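PDB 4R2F: extracellular solute-binding protein family 1 from Arthrobacter chlorophenolicus, which binds laminaribiose in its crystal structure and probably serves as the extracellular sugar-capturing component of an ABC-type transporter. Local coordinates for residues Ser163-Ala168 with Lys184-Val189. Sequence-based numbering, arbitrary orientation.
Sequences SLFEKA and KKLKGV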
loop_
_atom_site.group_PDB
_atom_site.type_symbol
_atom_site.label_atom_id
_atom_site.label_comp_id
_atom_site.label_asym_id
_atom_site.label_seq_id
_atom_site.Cartn_x
_atom_site.Cartn_y
_atom_site.Cartn_z
ATOM N N SER A 163 -17.307 17.286 9.921
ATOM C CA SER A 163 -18.463 17.369 10.826
ATOM C C SER A 163 -18.134 16.819 12.203
ATOM O O SER A 163 -18.635 17.300 13.206
ATOM C CB SER A 163 -19.672 16.635 10.232
ATOM O OG SER A 163 -19.353 15.283 9.901
ATOM N N LEU A 164 -17.268 15.819 12.266
ATOM C CA LEU A 164 -16.989 15.180 13.541
ATOM C C LEU A 164 -15.983 15.946 14.359
ATOM O O LEU A 164 -15.995 15.881 15.593
ATOM C CB LEU A 164 -16.508 13.730 13.327
ATOM C CG LEU A 164 -17.617 12.818 12.807
ATOM C CD1 LEU A 164 -17.123 11.402 12.575
ATOM C CD2 LEU A 164 -18.786 12.810 13.784
ATOM N N PHE A 165 -15.098 16.660 13.677
ATOM C CA PHE A 165 -14.168 17.544 14.364
ATOM C C PHE A 165 -14.930 18.756 14.891
ATOM O O PHE A 165 -14.678 19.210 15.992
ATOM C CB PHE A 165 -13.010 17.942 13.449
ATOM C CG PHE A 165 -11.887 16.955 13.483
ATOM C CD1 PHE A 165 -12.017 15.710 12.857
ATOM C CD2 PHE A 165 -10.742 17.222 14.221
ATOM C CE1 PHE A 165 -10.997 14.778 12.936
ATOM C CE2 PHE A 165 -9.728 16.287 14.307
ATOM C CZ PHE A 165 -9.846 15.074 13.656
ATOM N N GLU A 166 -15.888 19.238 14.108
ATOM C CA GLU A 166 -16.766 20.325 14.530
ATOM C C GLU A 166 -17.604 19.924 15.747
ATOM O O GLU A 166 -17.680 20.655 16.714
ATOM C CB GLU A 166 -17.666 20.701 13.361
ATOM C CG GLU A 166 -18.809 21.644 13.670
ATOM C CD GLU A 166 -19.564 22.001 12.406
ATOM O OE1 GLU A 166 -19.863 21.086 11.602
ATOM O OE2 GLU A 166 -19.841 23.199 12.209
ATOM N N LYS A 167 -18.217 18.749 15.691
ATOM C CA LYS A 167 -18.974 18.231 16.801
ATOM C C LYS A 167 -18.165 18.104 18.084
ATOM O O LYS A 167 -18.662 18.393 19.161
ATOM C CB LYS A 167 -19.559 16.862 16.454
ATOM C CG LYS A 167 -20.612 16.383 17.447
ATOM C CD LYS A 167 -20.739 14.863 17.476
ATOM C CE LYS A 167 -21.495 14.321 16.272
ATOM N NZ LYS A 167 -22.969 14.359 16.464
ATOM N N ALA A 168 -16.927 17.653 17.981
ATOM C CA ALA A 168 -16.084 17.456 19.159
ATOM C C ALA A 168 -15.439 18.757 19.613
ATOM O O ALA A 168 -14.812 18.796 20.662
ATOM C CB ALA A 168 -14.987 16.422 18.864
ATOM N N LYS A 184 -9.065 11.885 22.248
ATOM C CA LYS A 184 -9.873 11.821 23.481
ATOM C C LYS A 184 -11.218 12.579 23.365
ATOM O O LYS A 184 -12.234 12.122 23.875
ATOM C CB LYS A 184 -9.105 12.392 24.675
ATOM C CG LYS A 184 -7.927 11.567 25.157
ATOM C CD LYS A 184 -7.309 12.267 26.359
ATOM C CE LYS A 184 -5.975 11.670 26.747
ATOM N NZ LYS A 184 -5.537 12.192 28.064
ATOM N N LYS A 185 -11.215 13.747 22.725
ATOM C CA LYS A 185 -12.440 14.542 22.606
ATOM C C LYS A 185 -13.371 13.904 21.607
ATOM O O LYS A 185 -14.571 13.955 21.770
ATOM C CB LYS A 185 -12.151 15.972 22.160
ATOM C CG LYS A 185 -11.296 16.773 23.123
ATOM C CD LYS A 185 -12.095 17.259 24.311
ATOM C CE LYS A 185 -11.254 18.206 25.139
ATOM N NZ LYS A 185 -12.023 18.685 26.313
ATOM N N LEU A 186 -12.811 13.317 20.558
ATOM C CA LEU A 186 -13.611 12.650 19.553
ATOM C C LEU A 186 -14.262 11.420 20.157
ATOM O O LEU A 186 -15.428 11.135 19.902
ATOM C CB LEU A 186 -12.752 12.270 18.357
ATOM C CG LEU A 186 -12.361 13.480 17.512
ATOM C CD1 LEU A 186 -11.134 13.178 16.674
ATOM C CD2 LEU A 186 -13.525 13.903 16.624
ATOM N N LYS A 187 -13.511 10.694 20.971
ATOM C CA LYS A 187 -14.081 9.565 21.692
ATOM C C LYS A 187 -15.257 10.014 22.560
ATOM O O LYS A 187 -16.282 9.355 22.626
ATOM C CB LYS A 187 -13.015 8.902 22.543
ATOM C CG LYS A 187 -13.495 7.713 23.380
ATOM C CD LYS A 187 -12.317 7.207 24.203
ATOM C CE LYS A 187 -12.643 7.006 25.668
ATOM N NZ LYS A 187 -13.570 5.859 25.802
ATOM N N GLY A 188 -15.100 11.161 23.196
ATOM C CA GLY A 188 -16.122 11.740 24.042
ATOM C C GLY A 188 -17.392 12.100 23.308
ATOM O O GLY A 188 -18.416 12.178 23.932
ATOM N N VAL A 189 -17.360 12.309 21.991
ATOM C CA VAL A 189 -18.628 12.474 21.256
ATOM C C VAL A 189 -19.004 11.216 20.461
ATOM O O VAL A 189 -19.803 11.286 19.536
ATOM C CB VAL A 189 -18.682 13.741 20.364
ATOM C CG1 VAL A 189 -18.473 14.990 21.218
ATOM C CG2 VAL A 189 -17.686 13.686 19.206
#
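Leu186 reaches helix 162-168 through both of its methyl groups, one against the Phe165 ring and the other against Ala168 and the Leu164 carbonyl. Its CD1 lies over one face of the Phe165 ring, 4.2 Å from the ring centroid and 27° off the normal, which meets the definition of a CH-pi contact. CB of Phe165 points away from helix 176-188, but with CG anti to the carbonyl carbon and beside the backbone N (chi1 -87°) the ring is carried back toward Leu186, and CZ comes closest to CD1.

The remaining side-chain contacts are apolar, apart from methyls that rest on backbone carbonyls. Leu186 CD2 comes within 3.7 Å of Ala168 CB. Ala168 CB, directed at the other helix, further meets Val189 CG2 at 3.9 Å; this short side chain is consistent with the close approach, 5.4 Å between the CA atoms of Ala168 and Leu186. At the exposed margin the aliphatic part of Lys167 and the Val189 side chain run alongside each other with opposite headings, Lys167 CD 3.7 Å from Val189 CG2. In van der Waals contact, Leu186 CD2 also abuts Leu164 O at 3.3 Å, an oxygen already accepting the helical bond from Ala168 N. Shortening Leu186 to an alanine would probably leave the Phe165 face without its methyl and open a gap beside Ala168.

No hydrogen bond crosses the interface; van der Waals packing carries it. The segment axes are nearly perpendicular, at 89°. This peripheral helix-helix contact, about 28 Å from the chain centre to its own, joins helix 162-168, directly following strand 145-161, to the C-terminal end of helix 176-188 in an alpha/beta lobe consistent with the solute-binding protein fold, with Ala272, just before strand 273-275, touching Leu186.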